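Local coordinates for protein TRAP dicarboxylate transporter, DctP subunit (PDB 4P1L) that binds D-glucuronate in vitro and probably serves as the periplasmic receptor of a TRAP system that carries solutes into the cytoplasm, at residues A[34-39]-A[209-214]; A[75-80]-A[237-242]; A[148-153]-A[162-167]; A[306-309]-A[314-317]. All coordinates share one frame; numbering follows the deposited sequence.

Interaction 1 (A[34-39]-A[209-214]); sequences PSYPNG and YPSYES
The phenol ring of Y36 meets P210, S211 and S214 with its outer half, and its surroundings differ from side to side. P37 CD sits 3.4 Å above the plane of the Y36 ring on one face, displaced toward the rim, while the edge is met in plane by N38 CB and by the carbonyl oxygen of P210. P210 CB and S214 OG approach obliquely; the side chains of Y36 and P210 cross at about a right angle, with P210 CB 3.6 Å from Y36 CE1. The phenol spans the gap because CG stands anti to the backbone N of Y36 (chi1 -164°). Its hydroxyl ends in a hydrogen bond of 3.0 Å between Y36 OH and S211 OG, and S211 OG also makes a weak hydrogen bond to O1 of the bound glucuronate. A phenylalanine in place of Y36 lacks the hydroxyl, and S211 OG would probably be freer to turn away from the glucuronate it touches. Next to the ring, S214 OG gives its proton to P210 O at 2.7 Å, while S214 N reaches the same oxygen from the opposite face of the carbonyl plane. P210 O thus takes two donors, and the bond from S214 OG keeps that hydroxyl 3.5 Å from Y36 CE1. Y36 occupies the N-cap position of helix 37-52 and stacks on the ring of H32, itself a glucuronate-binding residue. W269 of the long helix 248-282 touches both Y36 and P210, and E213 forms a salt bridge to K279, so that helix backs the meeting of helices 37-52 and 209-214.

Interaction 2 (A[75-80]-A[237-242]); sequences EQTRSG and CVAKAS
Van der Waals contact between A239 and the last turn of helix 70-78 carries this junction. The methyl of A239 points at the helix end, where its CB lies 3.0 Å from T77 O, a tight approach, and 3.8 Å from G80 CA. T77 adds its own methyl: CG2, anti to the backbone N, rests 3.8 Å from A239 N, while T77 OG1 turns back to the carbonyl of A73 within the helix. The helix closes in a Schellman motif, with G80 at positive phi (89°) and G80 N bonded to T77 O at 3.1 Å. With that backbone shape and A241 close by, G80 sits where there is little room for a CB. Across the junction, strand 234-239 passes straight into helix 240-245, with A239 as N-cap. No hydrogen bond joins the two segments directly; two waters do so instead. One donates to R78 O at 2.9 Å and accepts from A241 N, a first-turn amide of the new helix. The other donates to G80 O at 2.8 Å and to S242 OG, a hydroxyl that is also hydrogen-bonded to D83.

Interaction 3 (A[148-153]-A[162-167]); sequences LYNTDH and EGLKVR. With BDP (beta-D-glucopyranuronic acid), chain C.
L164 lays its two methyl groups against the side-chain amide of N150, CD1 3.9 Å from N150 CG and CD2 3.8 Å from N150 OD1, the two side chains crossing at about a right angle. The amide belongs to an Asx turn that ends strand 146-150: OD1 accepts from the backbone N of D152 and, more nearly in its plane, from that of H153, both from the same face. Across the loop, N150 ND2 donates to H153 O at 2.8 Å, within the plane of its own amide. An alanine at N150 takes away the acceptor of both amides and the donor to H153 O, and the turn would probably be freer to shift over L164. H153 and L164 extend toward each other, H153 CE1 3.9 Å from L164 CD2; H153 ND1 donates in the ring plane to the anti lone pair of D152 OD2, and NE2 to D160 O, which fixes the ring's rotation. Farther along, L148 CD2 meets V166 CG1 at 4.0 Å. Strand 165-168 then delivers R167 to the pocket, where the guanidinium pairs with the glucuronate carboxylate in bidentate fashion, consistent with the arginine-carboxylate pairing known from TRAP solute-binding proteins. R167 NH1 lies 2.8 Å from O6A with an N-H...O angle of 178°, and R167 NH2, also bonded to M188 O, lies 2.9 Å from O6B at 175°.

Interaction 4 (A[306-309]-A[314-317]); sequences QFVQ and LESL
F307, near the end of helix 301-310, sends its ring across to L314, just before helix 315-323. CG of F307 is anti to the backbone N (chi1 -174°), which swings the ring out from the helix until its far corner finds the leucine: F307 CZ lies 3.7 Å from L314 CD1, and F307 CE2 lies 4.1 Å from L314 CB. The leucine methyl comes at the ring obliquely. The same ring meets that of H311, their planes about 45° apart, and it rests on N100, V101 and L104 of a loop, while L314 touches A98, so the ring and the leucine also pack the two helices against that loop. V308, the next residue, points its branch at the second helix, with CG1 4.3 Å from E315 CG. Here the contact is with the aliphatic part of the glutamate, whose chain, with chi1 and chi2 both near anti, carries its carboxylate past the valine toward solvent. The backbone takes part too, for V308 O accepts from a water at 2.7 Å, and that water reaches on to E315 OE1 by a weak bond of 3.5 Å. The contact thus joins helices 301-310 and 315-323, linked by a short turn near the C-terminus of the chain, and beyond it L317 packs on helix 121-132. With no direct hydrogen bond between the two segments, the chemistry implies that two apolar contacts share the junction, F307 on L314 inside and V308 against the E315 methylenes at the more exposed side, while the polar part amounts to one weak, water-mediated link.

Interactions 1 and 3 reach the ligand from different ends: S211 of interaction 1 bonds weakly to O1 of glucuronate, whereas R167 of interaction 3 holds its carboxylate. They also touch each other, Y212 CD1 lying 3.4 Å from Y149 CD2 where the two tyrosine rings meet, although their centres are about 22 Å apart. Interaction 2 stands farther back, the side chain of T77 about 13 Å from the sugar, and its centre is about 37 Å from that of interaction 3, on the other side of the chain's centre. Interaction 4 lies away from the pocket, its nearest atoms about 15 Å from those of interaction 2 and about 21 Å from those of interaction 1.

Interaction 1 (A[34-39]-A[209-214])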
loop_
_atom_site.group_PDB
_atom_site.type_symbol
_atom_site.label_atom_id
_atom_site.label_comp_id
_atom_site.label_asym_id
_atom_site.label_seq_id
_atom_site.Cartn_x
_atom_site.Cartn_y
_atom_site.Cartn_z
ATOM N N PRO A 34 -15.552 0.584 -5.095
ATOM C CA PRO A 34 -16.300 0.212 -3.900
ATOM C C PRO A 34 -16.222 -1.292 -3.609
ATOM O O PRO A 34 -16.231 -1.635 -2.449
ATOM C CB PRO A 34 -17.756 0.616 -4.227
ATOM C CG PRO A 34 -17.672 1.551 -5.395
ATOM C CD PRO A 34 -16.365 1.314 -6.087
ATOM N N SER A 35 -16.159 -2.151 -4.632
ATOM C CA SER A 35 -16.206 -3.593 -4.408
ATOM C C SER A 35 -14.839 -4.229 -4.097
ATOM O O SER A 35 -14.741 -5.426 -3.804
ATOM C CB SER A 35 -16.824 -4.283 -5.625
ATOM O OG SER A 35 -15.935 -4.162 -6.725
ATOM N N TYR A 36 -13.782 -3.438 -4.170
ATOM C CA TYR A 36 -12.462 -3.909 -3.787
ATOM C C TYR A 36 -12.477 -4.222 -2.282
ATOM O O TYR A 36 -13.228 -3.613 -1.553
ATOM C CB TYR A 36 -11.493 -2.782 -4.086
ATOM C CG TYR A 36 -10.032 -3.152 -4.116
ATOM C CD1 TYR A 36 -9.494 -3.775 -5.222
ATOM C CD2 TYR A 36 -9.190 -2.804 -3.071
ATOM C CE1 TYR A 36 -8.137 -4.083 -5.284
ATOM C CE2 TYR A 36 -7.803 -3.095 -3.109
ATOM C CZ TYR A 36 -7.300 -3.731 -4.238
ATOM O OH TYR A 36 -5.968 -4.050 -4.342
ATOM N N PRO A 37 -11.635 -5.156 -1.810
ATOM C CA PRO A 37 -11.682 -5.451 -0.374
ATOM C C PRO A 37 -11.611 -4.209 0.511
ATOM O O PRO A 37 -12.380 -4.122 1.475
ATOM C CB PRO A 37 -10.460 -6.336 -0.173
ATOM C CG PRO A 37 -10.375 -7.087 -1.475
ATOM C CD PRO A 37 -10.743 -6.085 -2.525
ATOM N N ASN A 38 -10.689 -3.289 0.203
ATOM C CA ASN A 38 -10.579 -2.048 0.967
ATOM C C ASN A 38 -11.871 -1.238 0.929
ATOM O O ASN A 38 -12.242 -0.590 1.921
ATOM C CB ASN A 38 -9.454 -1.166 0.423
ATOM C CG ASN A 38 -8.084 -1.842 0.487
ATOM O OD1 ASN A 38 -7.950 -3.065 0.378
ATOM N ND2 ASN A 38 -7.063 -1.030 0.651
ATOM N N GLY A 39 -12.551 -1.260 -0.222
ATOM C CA GLY A 39 -13.778 -0.481 -0.384
ATOM C C GLY A 39 -14.881 -1.003 0.534
ATOM O O GLY A 39 -15.542 -0.261 1.247
ATOM N N TYR A 209 -2.073 -9.022 -6.540
ATOM C CA TYR A 209 -3.035 -9.603 -7.465
ATOM C C TYR A 209 -4.328 -8.765 -7.607
ATOM O O TYR A 209 -4.776 -8.461 -8.738
ATOM C CB TYR A 209 -3.347 -11.032 -7.061
ATOM C CG TYR A 209 -2.330 -12.088 -7.472
ATOM C CD1 TYR A 209 -1.983 -12.290 -8.794
ATOM C CD2 TYR A 209 -1.751 -12.914 -6.513
ATOM C CE1 TYR A 209 -1.048 -13.292 -9.154
ATOM C CE2 TYR A 209 -0.829 -13.911 -6.857
ATOM C CZ TYR A 209 -0.492 -14.100 -8.177
ATOM O OH TYR A 209 0.415 -15.094 -8.522
ATOM N N PRO A 210 -4.921 -8.349 -6.482
ATOM C CA PRO A 210 -6.182 -7.630 -6.673
ATOM C C PRO A 210 -6.051 -6.338 -7.438
ATOM O O PRO A 210 -6.970 -6.017 -8.189
ATOM C CB PRO A 210 -6.697 -7.416 -5.255
ATOM C CG PRO A 210 -6.067 -8.527 -4.471
ATOM C CD PRO A 210 -4.688 -8.669 -5.069
ATOM N N SER A 211 -4.916 -5.649 -7.339
ATOM C CA SER A 211 -4.750 -4.414 -8.099
ATOM C C SER A 211 -4.480 -4.710 -9.564
ATOM O O SER A 211 -5.096 -4.102 -10.451
ATOM C CB SER A 211 -3.612 -3.587 -7.510
ATOM O OG SER A 211 -4.022 -2.964 -6.297
ATOM N N TYR A 212 -3.569 -5.652 -9.794
ATOM C CA TYR A 212 -3.206 -6.094 -11.126
ATOM C C TYR A 212 -4.459 -6.493 -11.894
ATOM O O TYR A 212 -4.605 -6.146 -13.050
ATOM C CB TYR A 212 -2.241 -7.260 -10.991
ATOM C CG TYR A 212 -1.807 -7.960 -12.262
ATOM C CD1 TYR A 212 -1.196 -7.277 -13.289
ATOM C CD2 TYR A 212 -1.980 -9.344 -12.407
ATOM C CE1 TYR A 212 -0.751 -7.961 -14.449
ATOM C CE2 TYR A 212 -1.542 -10.014 -13.529
ATOM C CZ TYR A 212 -0.921 -9.324 -14.544
ATOM O OH TYR A 212 -0.503 -10.028 -15.650
ATOM N N GLU A 213 -5.365 -7.196 -11.219
ATOM C CA GLU A 213 -6.619 -7.658 -11.822
ATOM C C GLU A 213 -7.666 -6.544 -11.943
ATOM O O GLU A 213 -8.134 -6.245 -13.064
ATOM C CB GLU A 213 -7.166 -8.876 -11.052
ATOM C CG GLU A 213 -8.595 -9.289 -11.466
ATOM C CD GLU A 213 -9.696 -8.578 -10.673
ATOM O OE1 GLU A 213 -9.641 -8.591 -9.430
ATOM O OE2 GLU A 213 -10.637 -8.017 -11.290
ATOM N N SER A 214 -8.007 -5.899 -10.824
ATOM C CA SER A 214 -9.088 -4.917 -10.831
ATOM C C SER A 214 -8.801 -3.702 -11.708
ATOM O O SER A 214 -9.714 -3.168 -12.332
ATOM C CB SER A 214 -9.470 -4.452 -9.416
ATOM O OG SER A 214 -8.397 -3.776 -8.780
#

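Interaction 2 (A[75-80]-A[237-242])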
loop_
_atom_site.group_PDB
_atom_site.type_symbol
_atom_site.label_atom_id
_atom_site.label_comp_id
_atom_site.label_asym_id
_atom_site.label_seq_id
_atom_site.Cartn_x
_atom_site.Cartn_y
_atom_site.Cartn_z
ATOM N N GLU A 75 -2.628 15.190 1.431
ATOM C CA GLU A 75 -2.549 16.604 1.767
ATOM C C GLU A 75 -3.868 17.150 2.317
ATOM O O GLU A 75 -3.880 17.831 3.330
ATOM C CB GLU A 75 -2.138 17.400 0.529
ATOM C CG GLU A 75 -1.959 18.888 0.758
ATOM C CD GLU A 75 -1.275 19.584 -0.432
ATOM O OE1 GLU A 75 -1.434 19.115 -1.591
ATOM O OE2 GLU A 75 -0.563 20.592 -0.204
ATOM N N GLN A 76 -4.971 16.843 1.641
ATOM C CA GLN A 76 -6.280 17.308 2.052
ATOM C C GLN A 76 -6.668 16.733 3.407
ATOM O O GLN A 76 -7.377 17.377 4.158
ATOM C CB GLN A 76 -7.349 16.899 1.039
ATOM C CG GLN A 76 -7.289 17.579 -0.308
ATOM C CD GLN A 76 -8.391 17.067 -1.219
ATOM O OE1 GLN A 76 -9.580 17.323 -0.986
ATOM N NE2 GLN A 76 -8.010 16.303 -2.236
ATOM N N THR A 77 -6.219 15.512 3.706
ATOM C CA THR A 77 -6.554 14.902 4.997
ATOM C C THR A 77 -5.726 15.509 6.134
ATOM O O THR A 77 -6.238 15.755 7.235
ATOM C CB THR A 77 -6.388 13.361 4.952
ATOM O OG1 THR A 77 -7.149 12.834 3.866
ATOM C CG2 THR A 77 -6.908 12.744 6.246
ATOM N N ARG A 78 -4.447 15.766 5.885
ATOM C CA ARG A 78 -3.621 16.448 6.893
ATOM C C ARG A 78 -4.186 17.802 7.299
ATOM O O ARG A 78 -4.039 18.216 8.441
ATOM C CB ARG A 78 -2.198 16.638 6.394
ATOM C CG ARG A 78 -1.450 15.315 6.246
ATOM C CD ARG A 78 -0.062 15.530 5.696
ATOM N NE ARG A 78 0.772 16.320 6.589
ATOM C CZ ARG A 78 1.802 17.061 6.187
ATOM N NH1 ARG A 78 2.140 17.107 4.904
ATOM N NH2 ARG A 78 2.499 17.750 7.069
ATOM N N SER A 79 -4.812 18.500 6.359
ATOM C CA SER A 79 -5.266 19.854 6.617
ATOM C C SER A 79 -6.714 19.840 7.105
ATOM O O SER A 79 -7.246 20.863 7.498
ATOM C CB SER A 79 -5.097 20.729 5.364
ATOM O OG SER A 79 -6.032 20.401 4.363
ATOM N N GLY A 80 -7.351 18.669 7.070
ATOM C CA GLY A 80 -8.694 18.520 7.591
ATOM C C GLY A 80 -9.776 18.806 6.570
ATOM O O GLY A 80 -10.950 18.829 6.923
ATOM N N CYS A 237 -7.032 6.056 8.494
ATOM C CA CYS A 237 -6.702 7.198 9.348
ATOM C C CYS A 237 -7.741 8.330 9.274
ATOM O O CYS A 237 -8.570 8.391 8.345
ATOM C CB CYS A 237 -5.330 7.756 8.975
ATOM S SG CYS A 237 -5.262 8.584 7.357
ATOM N N VAL A 238 -7.676 9.214 10.271
ATOM C CA VAL A 238 -8.568 10.371 10.386
ATOM C C VAL A 238 -7.725 11.665 10.466
ATOM O O VAL A 238 -6.663 11.680 11.087
ATOM C CB VAL A 238 -9.492 10.218 11.628
ATOM C CG1 VAL A 238 -10.338 11.486 11.869
ATOM C CG2 VAL A 238 -10.395 9.002 11.468
ATOM N N ALA A 239 -8.185 12.744 9.834
ATOM C CA ALA A 239 -7.591 14.069 10.033
ATOM C C ALA A 239 -7.535 14.421 11.534
ATOM O O ALA A 239 -8.522 14.292 12.274
ATOM C CB ALA A 239 -8.383 15.139 9.293
ATOM N N LYS A 240 -6.379 14.862 12.000
ATOM C CA LYS A 240 -6.257 15.200 13.416
ATOM C C LYS A 240 -7.319 16.220 13.842
ATOM O O LYS A 240 -7.894 16.103 14.916
ATOM C CB LYS A 240 -4.861 15.734 13.748
ATOM C CG LYS A 240 -4.686 16.061 15.255
ATOM C CD LYS A 240 -3.287 16.609 15.574
ATOM C CE LYS A 240 -2.213 15.535 15.447
ATOM N NZ LYS A 240 -1.022 15.785 16.327
ATOM N N ALA A 241 -7.571 17.211 12.997
ATOM C CA ALA A 241 -8.577 18.234 13.293
ATOM C C ALA A 241 -9.953 17.605 13.514
ATOM O O ALA A 241 -10.667 17.946 14.461
ATOM C CB ALA A 241 -8.649 19.235 12.153
ATOM N N SER A 242 -10.321 16.680 12.636
ATOM C CA SER A 242 -11.634 16.040 12.731
ATOM C C SER A 242 -11.723 15.144 13.958
ATOM O O SER A 242 -12.758 15.041 14.603
ATOM C CB SER A 242 -11.920 15.211 11.474
ATOM O OG SER A 242 -11.950 16.043 10.335
HETATM O O HOH W 1 -6.082 17.880 10.540
HETATM O O HOH W 2 -11.220 18.593 9.696
#

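Interaction 3 (A[148-153]-A[162-167])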
loop_
_atom_site.group_PDB
_atom_site.type_symbol
_atom_site.label_atom_id
_atom_site.label_comp_id
_atom_site.label_asym_id
_atom_site.label_seq_id
_atom_site.Cartn_x
_atom_site.Cartn_y
_atom_site.Cartn_z
ATOM N N LEU A 148 6.348 -7.820 -9.976
ATOM C CA LEU A 148 6.523 -7.242 -11.306
ATOM C C LEU A 148 5.635 -7.881 -12.349
ATOM O O LEU A 148 5.554 -9.111 -12.450
ATOM C CB LEU A 148 7.955 -7.439 -11.819
ATOM C CG LEU A 148 9.118 -6.670 -11.244
ATOM C CD1 LEU A 148 10.441 -7.240 -11.809
ATOM C CD2 LEU A 148 8.986 -5.195 -11.565
ATOM N N TYR A 149 5.027 -7.047 -13.173
ATOM C CA TYR A 149 4.419 -7.541 -14.391
ATOM C C TYR A 149 4.806 -6.711 -15.599
ATOM O O TYR A 149 5.043 -5.516 -15.467
ATOM C CB TYR A 149 2.906 -7.619 -14.259
ATOM C CG TYR A 149 2.202 -6.418 -13.655
ATOM C CD1 TYR A 149 1.752 -5.360 -14.450
ATOM C CD2 TYR A 149 1.915 -6.379 -12.302
ATOM C CE1 TYR A 149 1.041 -4.308 -13.890
ATOM C CE2 TYR A 149 1.209 -5.323 -11.735
ATOM C CZ TYR A 149 0.792 -4.281 -12.522
ATOM O OH TYR A 149 0.082 -3.246 -11.931
ATOM N N ASN A 150 4.887 -7.345 -16.760
ATOM C CA ASN A 150 5.342 -6.663 -17.968
ATOM C C ASN A 150 4.756 -7.296 -19.217
ATOM O O ASN A 150 4.093 -8.337 -19.167
ATOM C CB ASN A 150 6.875 -6.577 -18.059
ATOM C CG ASN A 150 7.525 -7.878 -18.511
ATOM O OD1 ASN A 150 7.914 -8.018 -19.662
ATOM N ND2 ASN A 150 7.662 -8.814 -17.601
ATOM N N THR A 151 4.972 -6.622 -20.328
ATOM C CA THR A 151 4.343 -6.999 -21.582
ATOM C C THR A 151 5.188 -7.931 -22.434
ATOM O O THR A 151 4.717 -8.378 -23.484
ATOM C CB THR A 151 4.082 -5.747 -22.449
ATOM O OG1 THR A 151 5.330 -5.112 -22.740
ATOM C CG2 THR A 151 3.163 -4.782 -21.757
ATOM N N ASP A 152 6.427 -8.198 -22.022
ATOM C CA ASP A 152 7.428 -8.777 -22.928
ATOM C C ASP A 152 7.887 -10.214 -22.625
ATOM O O ASP A 152 7.897 -11.058 -23.521
ATOM C CB ASP A 152 8.639 -7.854 -23.024
ATOM C CG ASP A 152 9.593 -8.273 -24.129
ATOM O OD1 ASP A 152 9.396 -7.824 -25.280
ATOM O OD2 ASP A 152 10.530 -9.061 -23.851
ATOM N N HIS A 153 8.258 -10.500 -21.379
ATOM C CA HIS A 153 8.838 -11.800 -21.019
ATOM C C HIS A 153 8.765 -12.089 -19.531
ATOM O O HIS A 153 8.648 -11.169 -18.722
ATOM C CB HIS A 153 10.300 -11.880 -21.478
ATOM C CG HIS A 153 11.190 -10.821 -20.899
ATOM N ND1 HIS A 153 11.479 -9.645 -21.559
ATOM C CD2 HIS A 153 11.875 -10.769 -19.729
ATOM C CE1 HIS A 153 12.316 -8.923 -20.831
ATOM N NE2 HIS A 153 12.568 -9.581 -19.713
ATOM N N GLU A 162 16.452 -5.906 -17.074
ATOM C CA GLU A 162 17.166 -4.982 -17.975
ATOM C C GLU A 162 16.297 -4.675 -19.187
ATOM O O GLU A 162 15.678 -5.575 -19.739
ATOM C CB GLU A 162 18.539 -5.543 -18.401
ATOM C CG GLU A 162 19.516 -5.602 -17.231
ATOM C CD GLU A 162 20.750 -6.443 -17.489
ATOM O OE1 GLU A 162 20.938 -6.936 -18.623
ATOM O OE2 GLU A 162 21.526 -6.617 -16.529
ATOM N N GLY A 163 16.238 -3.402 -19.573
ATOM C CA GLY A 163 15.447 -2.977 -20.710
ATOM C C GLY A 163 13.976 -2.690 -20.451
ATOM O O GLY A 163 13.319 -2.092 -21.301
ATOM N N LEU A 164 13.441 -3.100 -19.297
ATOM C CA LEU A 164 12.053 -2.808 -18.978
ATOM C C LEU A 164 11.921 -1.429 -18.351
ATOM O O LEU A 164 12.660 -1.072 -17.440
ATOM C CB LEU A 164 11.456 -3.868 -18.046
ATOM C CG LEU A 164 11.458 -5.324 -18.531
ATOM C CD1 LEU A 164 10.848 -6.233 -17.464
ATOM C CD2 LEU A 164 10.706 -5.473 -19.820
ATOM N N LYS A 165 10.964 -0.665 -18.857
ATOM C CA LYS A 165 10.562 0.582 -18.252
ATOM C C LYS A 165 9.338 0.274 -17.393
ATOM O O LYS A 165 8.255 -0.064 -17.921
ATOM C CB LYS A 165 10.229 1.605 -19.329
ATOM C CG LYS A 165 9.867 2.991 -18.804
ATOM C CD LYS A 165 10.072 4.026 -19.906
ATOM C CE LYS A 165 9.823 5.440 -19.418
ATOM N NZ LYS A 165 8.366 5.735 -19.405
ATOM N N VAL A 166 9.525 0.390 -16.080
ATOM C CA VAL A 166 8.526 -0.023 -15.105
ATOM C C VAL A 166 7.984 1.170 -14.327
ATOM O O VAL A 166 8.746 1.968 -13.738
ATOM C CB VAL A 166 9.107 -1.037 -14.089
ATOM C CG1 VAL A 166 7.990 -1.629 -13.200
ATOM C CG2 VAL A 166 9.903 -2.155 -14.787
ATOM N N ARG A 167 6.664 1.302 -14.344
ATOM C CA ARG A 167 5.991 2.301 -13.526
ATOM C C ARG A 167 6.097 1.931 -12.058
ATOM O O ARG A 167 5.978 0.760 -11.690
ATOM C CB ARG A 167 4.514 2.421 -13.896
ATOM C CG ARG A 167 3.754 3.384 -13.041
ATOM C CD ARG A 167 3.084 2.698 -11.855
ATOM N NE ARG A 167 2.331 3.629 -11.013
ATOM C CZ ARG A 167 1.636 3.259 -9.947
ATOM N NH1 ARG A 167 1.613 1.973 -9.572
ATOM N NH2 ARG A 167 0.985 4.166 -9.233
HETATM C C1 BDP C . -2.248 -0.521 -4.562
HETATM C C2 BDP C . -2.562 0.335 -3.344
HETATM C C3 BDP C . -3.098 1.641 -3.792
HETATM C C4 BDP C . -2.056 2.286 -4.652
HETATM C C5 BDP C . -1.702 1.382 -5.861
HETATM C C6 BDP C . -0.609 1.975 -6.748
HETATM O O2 BDP C . -3.547 -0.368 -2.605
HETATM O O3 BDP C . -3.244 2.497 -2.541
HETATM O O4 BDP C . -2.519 3.563 -5.124
HETATM O O5 BDP C . -1.278 0.139 -5.393
HETATM O O6A BDP C . 0.187 1.148 -7.301
HETATM O O1 BDP C . -1.700 -1.726 -4.155
HETATM O O6B BDP C . -0.583 3.205 -6.961
#

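Interaction 4 (A[306-309]-A[314-317])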
loop_
_atom_site.group_PDB
_atom_site.type_symbol
_atom_site.label_atom_id
_atom_site.label_comp_id
_atom_site.label_asym_id
_atom_site.label_seq_id
_atom_site.Cartn_x
_atom_site.Cartn_y
_atom_site.Cartn_z
ATOM N N GLN A 306 22.242 3.315 2.218
ATOM C CA GLN A 306 22.064 4.740 1.983
ATOM C C GLN A 306 20.983 5.251 2.924
ATOM O O GLN A 306 21.081 6.344 3.442
ATOM C CB GLN A 306 21.688 5.037 0.511
ATOM C CG GLN A 306 21.183 6.471 0.263
ATOM C CD GLN A 306 20.612 6.717 -1.136
ATOM O OE1 GLN A 306 20.966 6.030 -2.094
ATOM N NE2 GLN A 306 19.700 7.693 -1.250
ATOM N N PHE A 307 19.944 4.443 3.131
ATOM C CA PHE A 307 18.828 4.846 3.959
ATOM C C PHE A 307 19.259 5.093 5.401
ATOM O O PHE A 307 18.931 6.128 5.976
ATOM C CB PHE A 307 17.679 3.842 3.918
ATOM C CG PHE A 307 16.469 4.327 4.660
ATOM C CD1 PHE A 307 15.568 5.177 4.027
ATOM C CD2 PHE A 307 16.267 3.996 6.002
ATOM C CE1 PHE A 307 14.455 5.668 4.704
ATOM C CE2 PHE A 307 15.148 4.474 6.686
ATOM C CZ PHE A 307 14.250 5.322 6.033
ATOM N N VAL A 308 19.998 4.158 5.982
ATOM C CA VAL A 308 20.387 4.278 7.377
ATOM C C VAL A 308 21.464 5.364 7.572
ATOM O O VAL A 308 21.535 5.989 8.609
ATOM C CB VAL A 308 20.783 2.905 8.019
ATOM C CG1 VAL A 308 19.584 1.923 7.971
ATOM C CG2 VAL A 308 21.985 2.313 7.358
ATOM N N GLN A 309 22.274 5.634 6.558
ATOM C CA GLN A 309 23.183 6.774 6.618
ATOM C C GLN A 309 22.438 8.129 6.629
ATOM O O GLN A 309 22.817 9.079 7.341
ATOM C CB GLN A 309 24.188 6.694 5.453
ATOM C CG GLN A 309 25.166 5.513 5.561
ATOM C CD GLN A 309 26.004 5.296 4.308
ATOM O OE1 GLN A 309 26.279 6.228 3.555
ATOM N NE2 GLN A 309 26.428 4.065 4.092
ATOM N N LEU A 314 16.508 6.369 12.367
ATOM C CA LEU A 314 15.546 5.357 11.942
ATOM C C LEU A 314 16.219 3.978 11.842
ATOM O O LEU A 314 15.563 2.976 11.559
ATOM C CB LEU A 314 14.913 5.735 10.603
ATOM C CG LEU A 314 14.009 6.972 10.573
ATOM C CD1 LEU A 314 13.483 7.225 9.153
ATOM C CD2 LEU A 314 12.838 6.809 11.544
ATOM N N GLU A 315 17.517 3.916 12.119
ATOM C CA GLU A 315 18.234 2.658 11.972
ATOM C C GLU A 315 17.649 1.572 12.867
ATOM O O GLU A 315 17.497 0.423 12.456
ATOM C CB GLU A 315 19.720 2.815 12.286
ATOM C CG GLU A 315 20.499 1.487 12.114
ATOM C CD GLU A 315 21.985 1.696 11.941
ATOM O OE1 GLU A 315 22.460 2.826 12.210
ATOM O OE2 GLU A 315 22.673 0.738 11.513
ATOM N N SER A 316 17.339 1.928 14.104
ATOM C CA SER A 316 16.835 0.940 15.046
ATOM C C SER A 316 15.419 0.463 14.701
ATOM O O SER A 316 15.031 -0.669 15.045
ATOM C CB SER A 316 16.942 1.468 16.490
ATOM O OG SER A 316 15.990 2.476 16.753
ATOM N N LEU A 317 14.654 1.294 13.998
ATOM C CA LEU A 317 13.380 0.859 13.476
ATOM C C LEU A 317 13.588 -0.197 12.374
ATOM O O LEU A 317 12.892 -1.209 12.348
ATOM C CB LEU A 317 12.588 2.057 12.950
ATOM C CG LEU A 317 11.176 1.806 12.437
ATOM C CD1 LEU A 317 10.333 1.016 13.440
ATOM C CD2 LEU A 317 10.514 3.160 12.094
HETATM O O HOH W 3 23.662 5.396 10.213
#